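Local coordinates for putative methyltransferase (Emericella variicolor, PDB 7DMB), which probably transfers a methyl group from S-adenosylmethionine as a trans-acting methyltransferase of calbistrin biosynthesis, and binds the product S-adenosyl-L-homocysteine, at residues F309-S314 with N375-A380. Sequence-based numbering, arbitrary orientation.
Sequences FNQELS and NANMLA
Asn377 OD1 accepts a hydrogen bond from Gln311 NE2, 2.7 Å away, the donor lying in the carbonyl plane. The two residues face each other in an antiparallel pair of strands, 306-313 and 375-382, of the mixed sheet of a Rossmann-like class I methyltransferase, where the antiparallel strand 375-382 sits between 306-313 and 358-366. CG anti to the backbone N (chi1 -167°) and an extended chain carry the Gln311 amide out beside Asn377, and the last torsion turns NE2 to OD1. An amide at each position suits this buried face: Gln311 OE1 bonds Ser282, while Asn377 ND2 bonds Gly365 O and Ser184. Over one face of its amide Gln311 stacks on the amide of Asn375, the planes 5° apart, and Asn375 OD1 is held by Asn283 ND2. The flat ring of Phe309 runs alongside and parallel to the Asn377 amide, the planes 1° apart, CE1 being 3.8 Å from Asn377 CB, and Phe309 CB meets Leu379 CD1. The Gln311 side chain ends about 7 Å from the bound S-adenosyl-L-homocysteine. Four backbone bonds tie the strands, Asn310 with Met378 and Glu312 with Ala376 each bonding both ways; the shortest, Asn310 N to Met378 O, measures 2.7 Å. Across the opposite face the flexible thioether of Met378 bends at chi3 beside Trp349, setting its CE 3.5 Å from Glu312 CB, while Glu312 OE1 bonds His286 ND1.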
ATOM      1  N   PHE A 309      -0.280   2.761  13.360  1.00 11.50           N
ATOM      2  CA  PHE A 309      -1.333   2.787  12.357  1.00 10.70           C
ATOM      3  C   PHE A 309      -0.743   2.240  11.069  1.00 12.37           C
ATOM      4  O   PHE A 309       0.186   2.832  10.500  1.00 10.41           O
ATOM      5  CB  PHE A 309      -1.923   4.181  12.149  1.00 13.21           C
ATOM      6  CG  PHE A 309      -2.827   4.262  10.958  1.00 12.66           C
ATOM      7  CD1 PHE A 309      -4.060   3.639  10.966  1.00 16.65           C
ATOM      8  CD2 PHE A 309      -2.418   4.901   9.805  1.00 11.41           C
ATOM      9  CE1 PHE A 309      -4.880   3.678   9.853  1.00 15.15           C
ATOM     10  CE2 PHE A 309      -3.238   4.953   8.709  1.00 12.64           C
ATOM     11  CZ  PHE A 309      -4.466   4.327   8.729  1.00 11.37           C
ATOM     12  N   ASN A 310      -1.273   1.106  10.626  1.00 10.54           N
ATOM     13  CA  ASN A 310      -0.677   0.303   9.561  1.00 13.78           C
ATOM     14  C   ASN A 310      -1.709   0.106   8.451  1.00 13.38           C
ATOM     15  O   ASN A 310      -2.724  -0.573   8.643  1.00 14.76           O
ATOM     16  CB  ASN A 310      -0.188  -1.033  10.128  1.00 13.74           C
ATOM     17  CG  ASN A 310       0.624  -1.852   9.131  1.00 12.93           C
ATOM     18  OD1 ASN A 310       1.295  -1.319   8.247  1.00 15.07           O
ATOM     19  ND2 ASN A 310       0.571  -3.164   9.289  1.00 10.25           N
ATOM     20  N   GLN A 311      -1.468   0.724   7.304  1.00 10.93           N
ATOM     21  CA  GLN A 311      -2.329   0.581   6.137  1.00 13.28           C
ATOM     22  C   GLN A 311      -1.697  -0.456   5.218  1.00 12.55           C
ATOM     23  O   GLN A 311      -0.565  -0.261   4.755  1.00 12.02           O
ATOM     24  CB  GLN A 311      -2.480   1.927   5.426  1.00 13.78           C
ATOM     25  CG  GLN A 311      -3.579   2.015   4.365  1.00 16.24           C
ATOM     26  CD  GLN A 311      -3.685   3.415   3.786  1.00 17.07           C
ATOM     27  OE1 GLN A 311      -2.742   3.921   3.162  1.00 16.06           O
ATOM     28  NE2 GLN A 311      -4.828   4.061   4.009  1.00 15.66           N
ATOM     29  N   GLU A 312      -2.414  -1.551   4.948  1.00 12.00           N
ATOM     30  CA  GLU A 312      -1.775  -2.687   4.284  1.00 12.40           C
ATOM     31  C   GLU A 312      -2.720  -3.419   3.338  1.00 13.31           C
ATOM     32  O   GLU A 312      -3.814  -3.838   3.723  1.00 10.10           O
ATOM     33  CB  GLU A 312      -1.217  -3.667   5.322  1.00 11.72           C
ATOM     34  CG  GLU A 312       0.221  -3.367   5.765  1.00 12.92           C
ATOM     35  CD  GLU A 312       1.242  -3.709   4.681  1.00 14.28           C
ATOM     36  OE1 GLU A 312       0.896  -4.496   3.753  1.00 12.31           O
ATOM     37  OE2 GLU A 312       2.393  -3.221   4.768  1.00 12.03           O
ATOM     38  N   LEU A 313      -2.259  -3.617   2.108  1.00 13.61           N
ATOM     39  CA  LEU A 313      -3.031  -4.360   1.119  1.00 14.86           C
ATOM     40  C   LEU A 313      -3.324  -5.786   1.573  1.00 13.38           C
ATOM     41  O   LEU A 313      -2.461  -6.482   2.117  1.00  9.46           O
ATOM     42  CB  LEU A 313      -2.271  -4.399  -0.201  1.00 16.49           C
ATOM     43  CG  LEU A 313      -2.170  -3.039  -0.870  1.00 15.23           C
ATOM     44  CD1 LEU A 313      -1.117  -3.101  -1.963  1.00 16.08           C
ATOM     45  CD2 LEU A 313      -3.537  -2.660  -1.420  1.00 14.43           C
ATOM     46  N   SER A 314      -4.563  -6.205   1.356  1.00 14.77           N
ATOM     47  CA  SER A 314      -4.885  -7.627   1.261  1.00 15.33           C
ATOM     48  C   SER A 314      -6.090  -7.855   0.336  1.00 11.36           C
ATOM     49  O   SER A 314      -7.072  -8.484   0.740  1.00 14.66           O
ATOM     50  CB  SER A 314      -5.126  -8.215   2.663  1.00 14.97           C
ATOM     51  OG  SER A 314      -6.010  -7.433   3.457  1.00 11.82           O
ATOM     52  N   ASN A 375      -7.025  -1.975   0.760  1.00 14.76           N
ATOM     53  CA  ASN A 375      -6.275  -1.728   1.987  1.00 13.11           C
ATOM     54  C   ASN A 375      -7.102  -2.046   3.236  1.00 12.71           C
ATOM     55  O   ASN A 375      -8.270  -1.654   3.341  1.00 12.47           O
ATOM     56  CB  ASN A 375      -5.848  -0.262   2.059  1.00 10.44           C
ATOM     57  CG  ASN A 375      -4.531   0.011   1.386  1.00 12.45           C
ATOM     58  OD1 ASN A 375      -3.603  -0.776   1.474  1.00 13.97           O
ATOM     59  ND2 ASN A 375      -4.426   1.163   0.739  1.00 14.85           N
ATOM     60  N   ALA A 376      -6.473  -2.709   4.207  1.00 12.29           N
ATOM     61  CA  ALA A 376      -6.957  -2.702   5.588  1.00 16.96           C
ATOM     62  C   ALA A 376      -6.232  -1.608   6.385  1.00 11.31           C
ATOM     63  O   ALA A 376      -4.999  -1.564   6.410  1.00 10.03           O
ATOM     64  CB  ALA A 376      -6.754  -4.067   6.251  1.00  8.38           C
ATOM     65  N   ASN A 377      -7.006  -0.725   7.025  1.00 14.55           N
ATOM     66  CA  ASN A 377      -6.473   0.348   7.878  1.00 12.76           C
ATOM     67  C   ASN A 377      -6.505  -0.150   9.316  1.00 12.66           C
ATOM     68  O   ASN A 377      -7.573  -0.199   9.934  1.00 12.01           O
ATOM     69  CB  ASN A 377      -7.285   1.640   7.739  1.00 11.56           C
ATOM     70  CG  ASN A 377      -7.253   2.217   6.319  1.00 18.65           C
ATOM     71  OD1 ASN A 377      -6.267   2.842   5.901  1.00 16.06           O
ATOM     72  ND2 ASN A 377      -8.333   1.993   5.566  1.00 18.61           N
ATOM     73  N   MET A 378      -5.336  -0.512   9.850  1.00 12.92           N
ATOM     74  CA  MET A 378      -5.226  -1.201  11.135  1.00 12.58           C
ATOM     75  C   MET A 378      -4.569  -0.303  12.179  1.00 13.25           C
ATOM     76  O   MET A 378      -3.519   0.300  11.921  1.00 12.50           O
ATOM     77  CB  MET A 378      -4.420  -2.490  10.989  1.00  8.52           C
ATOM     78  CG  MET A 378      -5.068  -3.529  10.097  1.00 12.76           C
ATOM     79  SD  MET A 378      -3.953  -4.872   9.655  1.00 12.46           S
ATOM     80  CE  MET A 378      -3.054  -4.142   8.293  1.00  8.67           C
ATOM     81  N   LEU A 379      -5.169  -0.240  13.361  1.00 11.23           N
ATOM     82  CA  LEU A 379      -4.578   0.450  14.504  1.00 14.05           C
ATOM     83  C   LEU A 379      -4.246  -0.585  15.573  1.00 14.62           C
ATOM     84  O   LEU A 379      -5.071  -1.445  15.894  1.00 18.05           O
ATOM     85  CB  LEU A 379      -5.524   1.528  15.044  1.00 14.96           C
ATOM     86  CG  LEU A 379      -4.958   2.514  16.072  1.00 19.48           C
ATOM     87  CD1 LEU A 379      -3.749   3.288  15.531  1.00 11.62           C
ATOM     88  CD2 LEU A 379      -6.042   3.491  16.530  1.00 18.95           C
ATOM     89  N   ALA A 380      -3.026  -0.543  16.079  1.00 14.44           N
ATOM     90  CA  ALA A 380      -2.581  -1.488  17.091  1.00 14.61           C
ATOM     91  C   ALA A 380      -1.883  -0.710  18.190  1.00 15.32           C
ATOM     92  O   ALA A 380      -1.179   0.266  17.908  1.00 13.58           O
ATOM     93  CB  ALA A 380      -1.638  -2.533  16.506  1.00 10.80           C
TER